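PDB 2W7V: general secretion pathway protein L from Vibrio parahaemolyticus, which is a component of the type II secretion system, its dimer-forming periplasmic domain probably helping to assemble the inner-membrane platform of the machine that exports proteins. Local coordinates for residues A56-G69 with N76-Q87. Sequence-based numbering, arbitrary orientation.
Sequences ARVKLAEKFNVEQG and NVVMGSFVLKRQ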
loop_
_atom_site.group_PDB
_atom_site.type_symbol
_atom_site.label_atom_id
_atom_site.label_comp_id
_atom_site.label_asym_id
_atom_site.label_seq_id
_atom_site.Cartn_x
_atom_site.Cartn_y
_atom_site.Cartn_z
ATOM N N ALA A 56 8.046 -15.750 3.493
ATOM C CA ALA A 56 7.748 -14.438 2.932
ATOM C C ALA A 56 9.038 -13.706 2.526
ATOM O O ALA A 56 9.107 -13.220 1.420
ATOM C CB ALA A 56 6.926 -13.599 3.907
ATOM N N ARG A 57 10.063 -13.668 3.389
ATOM C CA ARG A 57 11.317 -13.009 3.037
ATOM C C ARG A 57 11.900 -13.560 1.771
ATOM O O ARG A 57 12.318 -12.796 0.933
ATOM C CB ARG A 57 12.372 -13.121 4.114
ATOM C CG ARG A 57 13.575 -12.140 3.899
ATOM C CD ARG A 57 14.859 -12.651 4.516
ATOM N NE ARG A 57 14.457 -13.278 5.745
ATOM C CZ ARG A 57 14.664 -14.530 6.114
ATOM N NH1 ARG A 57 15.440 -15.376 5.457
ATOM N NH2 ARG A 57 14.105 -14.892 7.239
ATOM N N VAL A 58 11.947 -14.885 1.644
ATOM C CA VAL A 58 12.548 -15.533 0.501
ATOM C C VAL A 58 11.781 -15.199 -0.779
ATOM O O VAL A 58 12.378 -14.932 -1.806
ATOM C CB VAL A 58 12.600 -17.081 0.681
ATOM C CG1 VAL A 58 12.833 -17.762 -0.664
ATOM C CG2 VAL A 58 13.673 -17.488 1.749
ATOM N N LYS A 59 10.463 -15.219 -0.720
ATOM C CA LYS A 59 9.663 -14.832 -1.863
ATOM C C LYS A 59 9.815 -13.353 -2.257
ATOM O O LYS A 59 9.931 -13.024 -3.426
ATOM C CB LYS A 59 8.198 -15.121 -1.587
ATOM C CG LYS A 59 7.844 -16.587 -1.439
ATOM C CD LYS A 59 6.315 -16.758 -1.568
ATOM C CE LYS A 59 5.809 -18.159 -1.210
ATOM N NZ LYS A 59 5.931 -19.087 -2.343
ATOM N N LEU A 60 9.786 -12.459 -1.288
ATOM C CA LEU A 60 9.972 -11.043 -1.557
ATOM C C LEU A 60 11.364 -10.756 -2.149
ATOM O O LEU A 60 11.516 -9.915 -3.014
ATOM C CB LEU A 60 9.764 -10.217 -0.267
ATOM C CG LEU A 60 8.337 -10.311 0.298
ATOM C CD1 LEU A 60 8.308 -9.644 1.693
ATOM C CD2 LEU A 60 7.301 -9.737 -0.635
ATOM N N ALA A 61 12.362 -11.499 -1.700
ATOM C CA ALA A 61 13.775 -11.313 -2.110
ATOM C C ALA A 61 14.026 -11.594 -3.612
ATOM O O ALA A 61 15.029 -11.131 -4.177
ATOM C CB ALA A 61 14.656 -12.219 -1.264
ATOM N N GLU A 62 13.126 -12.346 -4.251
ATOM C CA GLU A 62 13.249 -12.650 -5.672
ATOM C C GLU A 62 13.155 -11.410 -6.549
ATOM O O GLU A 62 13.802 -11.340 -7.591
ATOM C CB GLU A 62 12.171 -13.657 -6.099
ATOM C CG GLU A 62 12.268 -15.000 -5.369
ATOM C CD GLU A 62 11.229 -16.027 -5.805
ATOM O OE1 GLU A 62 10.394 -15.716 -6.694
ATOM O OE2 GLU A 62 11.268 -17.155 -5.251
ATOM N N LYS A 63 12.337 -10.442 -6.138
ATOM C CA LYS A 63 12.101 -9.251 -6.942
ATOM C C LYS A 63 12.326 -7.920 -6.189
ATOM O O LYS A 63 12.217 -6.852 -6.787
ATOM C CB LYS A 63 10.667 -9.304 -7.499
ATOM C CG LYS A 63 10.375 -10.476 -8.469
ATOM C CD LYS A 63 10.798 -10.211 -9.906
ATOM C CE LYS A 63 10.940 -11.512 -10.681
ATOM N NZ LYS A 63 10.609 -11.404 -12.142
ATOM N N PHE A 64 12.599 -7.990 -4.879
ATOM C CA PHE A 64 12.855 -6.805 -4.064
ATOM C C PHE A 64 14.138 -6.915 -3.254
ATOM O O PHE A 64 14.586 -8.009 -2.956
ATOM C CB PHE A 64 11.685 -6.535 -3.100
ATOM C CG PHE A 64 10.366 -6.260 -3.787
ATOM C CD1 PHE A 64 10.135 -5.064 -4.403
ATOM C CD2 PHE A 64 9.376 -7.225 -3.830
ATOM C CE1 PHE A 64 8.926 -4.813 -5.041
ATOM C CE2 PHE A 64 8.181 -6.989 -4.449
ATOM C CZ PHE A 64 7.950 -5.784 -5.058
ATOM N N ASN A 65 14.734 -5.765 -2.930
ATOM C CA ASN A 65 15.657 -5.641 -1.815
ATOM C C ASN A 65 14.817 -5.711 -0.506
ATOM O O ASN A 65 14.018 -4.826 -0.231
ATOM C CB ASN A 65 16.439 -4.316 -1.964
ATOM C CG ASN A 65 17.601 -4.155 -0.967
ATOM O OD1 ASN A 65 17.649 -4.780 0.092
ATOM N ND2 ASN A 65 18.530 -3.272 -1.308
ATOM N N VAL A 66 14.979 -6.780 0.273
ATOM C CA VAL A 66 14.189 -7.019 1.511
ATOM C C VAL A 66 15.091 -6.918 2.740
ATOM O O VAL A 66 16.188 -7.495 2.753
ATOM C CB VAL A 66 13.539 -8.453 1.527
ATOM C CG1 VAL A 66 12.434 -8.568 2.599
ATOM C CG2 VAL A 66 12.919 -8.777 0.188
ATOM N N GLU A 67 14.622 -6.192 3.754
ATOM C CA GLU A 67 15.163 -6.273 5.089
ATOM C C GLU A 67 14.055 -6.743 6.034
ATOM O O GLU A 67 12.970 -6.197 6.063
ATOM C CB GLU A 67 15.673 -4.920 5.539
ATOM C CG GLU A 67 16.647 -4.295 4.549
ATOM C CD GLU A 67 17.077 -2.923 4.982
ATOM O OE1 GLU A 67 17.804 -2.852 6.008
ATOM O OE2 GLU A 67 16.655 -1.918 4.323
ATOM N N GLN A 68 14.318 -7.795 6.775
ATOM C CA GLN A 68 13.373 -8.240 7.770
ATOM C C GLN A 68 13.607 -7.450 9.044
ATOM O O GLN A 68 14.721 -7.216 9.372
ATOM C CB GLN A 68 13.546 -9.738 8.007
ATOM C CG GLN A 68 12.394 -10.373 8.762
ATOM C CD GLN A 68 12.451 -11.847 8.673
ATOM O OE1 GLN A 68 12.595 -12.395 7.584
ATOM N NE2 GLN A 68 12.318 -12.515 9.801
ATOM N N GLY A 69 12.560 -7.003 9.723
ATOM C CA GLY A 69 12.728 -6.349 11.020
ATOM C C GLY A 69 12.818 -7.410 12.119
ATOM O O GLY A 69 12.774 -8.597 11.830
ATOM N N ASN A 76 -0.484 -15.530 21.651
ATOM C CA ASN A 76 0.667 -16.324 21.192
ATOM C C ASN A 76 0.985 -16.027 19.712
ATOM O O ASN A 76 1.008 -16.921 18.870
ATOM C CB ASN A 76 0.372 -17.824 21.404
ATOM C CG ASN A 76 1.546 -18.595 22.000
ATOM O OD1 ASN A 76 2.667 -18.100 22.106
ATOM N ND2 ASN A 76 1.273 -19.827 22.409
ATOM N N VAL A 77 1.221 -14.748 19.419
ATOM C CA VAL A 77 1.379 -14.240 18.060
ATOM C C VAL A 77 2.813 -13.781 17.859
ATOM O O VAL A 77 3.410 -13.149 18.758
ATOM C CB VAL A 77 0.445 -13.034 17.800
ATOM C CG1 VAL A 77 0.279 -12.758 16.320
ATOM C CG2 VAL A 77 -0.942 -13.270 18.409
ATOM N N VAL A 78 3.369 -14.100 16.694
ATOM C CA VAL A 78 4.691 -13.610 16.286
ATOM C C VAL A 78 4.490 -12.373 15.385
ATOM O O VAL A 78 3.675 -12.398 14.457
ATOM C CB VAL A 78 5.493 -14.701 15.541
ATOM C CG1 VAL A 78 6.873 -14.204 15.228
ATOM C CG2 VAL A 78 5.529 -16.042 16.390
HETATM N N MSE A 79 5.176 -11.282 15.698
HETATM C CA MSE A 79 4.955 -10.038 15.007
HETATM C C MSE A 79 6.258 -9.569 14.406
HETATM O O MSE A 79 7.283 -9.571 15.064
HETATM C CB MSE A 79 4.435 -8.996 15.985
HETATM C CG MSE A 79 3.133 -9.364 16.648
HETATM SE SE MSE A 79 2.527 -7.948 17.910
HETATM C CE MSE A 79 2.130 -6.581 16.538
ATOM N N GLY A 80 6.221 -9.173 13.141
ATOM C CA GLY A 80 7.400 -8.597 12.512
ATOM C C GLY A 80 7.077 -7.719 11.353
ATOM O O GLY A 80 5.929 -7.390 11.101
ATOM N N SER A 81 8.119 -7.381 10.607
ATOM C CA SER A 81 8.007 -6.420 9.549
ATOM C C SER A 81 9.040 -6.657 8.489
ATOM O O SER A 81 9.981 -7.428 8.682
ATOM C CB SER A 81 8.178 -5.010 10.110
ATOM O OG SER A 81 9.453 -4.910 10.687
ATOM N N PHE A 82 8.822 -5.965 7.366
ATOM C CA PHE A 82 9.694 -6.000 6.216
ATOM C C PHE A 82 9.754 -4.602 5.648
ATOM O O PHE A 82 8.753 -3.901 5.631
ATOM C CB PHE A 82 9.088 -6.885 5.134
ATOM C CG PHE A 82 9.036 -8.311 5.480
ATOM C CD1 PHE A 82 10.181 -9.048 5.531
ATOM C CD2 PHE A 82 7.819 -8.932 5.730
ATOM C CE1 PHE A 82 10.141 -10.367 5.865
ATOM C CE2 PHE A 82 7.779 -10.297 6.065
ATOM C CZ PHE A 82 8.932 -10.995 6.129
ATOM N N VAL A 83 10.928 -4.223 5.174
ATOM C CA VAL A 83 11.132 -3.042 4.362
ATOM C C VAL A 83 11.572 -3.510 2.978
ATOM O O VAL A 83 12.487 -4.285 2.860
ATOM C CB VAL A 83 12.203 -2.126 4.974
ATOM C CG1 VAL A 83 12.414 -0.922 4.096
ATOM C CG2 VAL A 83 11.751 -1.678 6.374
ATOM N N LEU A 84 10.856 -3.072 1.951
ATOM C CA LEU A 84 11.189 -3.373 0.566
ATOM C C LEU A 84 11.682 -2.112 -0.128
ATOM O O LEU A 84 11.082 -1.048 0.019
ATOM C CB LEU A 84 9.937 -3.840 -0.196
ATOM C CG LEU A 84 9.076 -4.930 0.413
ATOM C CD1 LEU A 84 7.924 -5.318 -0.550
ATOM C CD2 LEU A 84 9.924 -6.117 0.785
ATOM N N LYS A 85 12.728 -2.266 -0.911
ATOM C CA LYS A 85 13.219 -1.278 -1.853
ATOM C C LYS A 85 13.412 -1.974 -3.198
ATOM O O LYS A 85 13.408 -3.207 -3.286
ATOM C CB LYS A 85 14.552 -0.709 -1.367
ATOM C CG LYS A 85 14.494 -0.109 0.041
ATOM C CD LYS A 85 15.900 0.021 0.680
ATOM C CE LYS A 85 15.781 0.304 2.187
ATOM N NZ LYS A 85 17.065 0.665 2.832
ATOM N N ARG A 86 13.592 -1.188 -4.246
ATOM C CA ARG A 86 13.728 -1.742 -5.608
ATOM C C ARG A 86 14.961 -2.691 -5.772
ATOM O O ARG A 86 16.013 -2.379 -5.256
ATOM C CB ARG A 86 13.832 -0.599 -6.641
ATOM C CG ARG A 86 12.570 0.258 -6.756
ATOM C CD ARG A 86 12.275 0.681 -8.200
ATOM N NE ARG A 86 13.094 1.808 -8.611
ATOM C CZ ARG A 86 13.467 2.079 -9.866
ATOM N NH1 ARG A 86 13.116 1.294 -10.889
ATOM N NH2 ARG A 86 14.209 3.155 -10.099
ATOM N N GLN A 87 14.745 -3.840 -6.448
ATOM C CA GLN A 87 15.755 -4.848 -6.942
ATOM C C GLN A 87 15.667 -6.271 -6.316
ATOM O O GLN A 87 16.180 -7.284 -6.881
ATOM C CB GLN A 87 17.195 -4.339 -6.868
ATOM C CG GLN A 87 17.563 -3.296 -7.897
ATOM C CD GLN A 87 18.976 -2.807 -7.671
ATOM O OE1 GLN A 87 19.308 -2.360 -6.569
ATOM N NE2 GLN A 87 19.832 -2.925 -8.692
#
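Ser81 meets Gly69 where strands 64-73 and 78-86 pair as an antiparallel beta hairpin in a circularly permuted ferredoxin-like (alpha+beta) domain, 64-73 at the edge of the sheet and 78-86 inside it; helix 51-61 packs over one face. Gly69 N bonds to Ser81 O at 2.8 Å, straight at the hydrogen but from above the carbonyl plane.

Phe82 turns to the helix side, a flat hydrophobic plate suited to the seam between sheet and helix. Leu60 CD1 sits over one ring face in a CH-pi contact, 4.2 Å from the centroid, Ala56 CB approaches CZ and CE2, and Val66 CG1 closes on CD1. The Gln68 chain runs alongside the ring, its amide plane turned 77° from it. Gln68 OE1 is gripped by Arg57 NE and NH2; NH2 also pairs with Glu54.

Val83, a branched residue at home in a strand, exchanges two backbone bonds with Glu67 and projects to the opposite face. Leu84 returns to the helix side: CD2 touches Leu60 and Val66, whereas CD1 lies over one face of the Phe64 ring in a CH-pi contact; Leu17 touches both side chains.

Lys85 pairs with Asn65 through the backbone. On this more open face, shared with Val83 and Glu67, its long flexible chain reaches a carboxylate two positions past its partner: NZ makes a salt bridge with Glu67 OE2, 3.0 Å, nearly along the C-O axis.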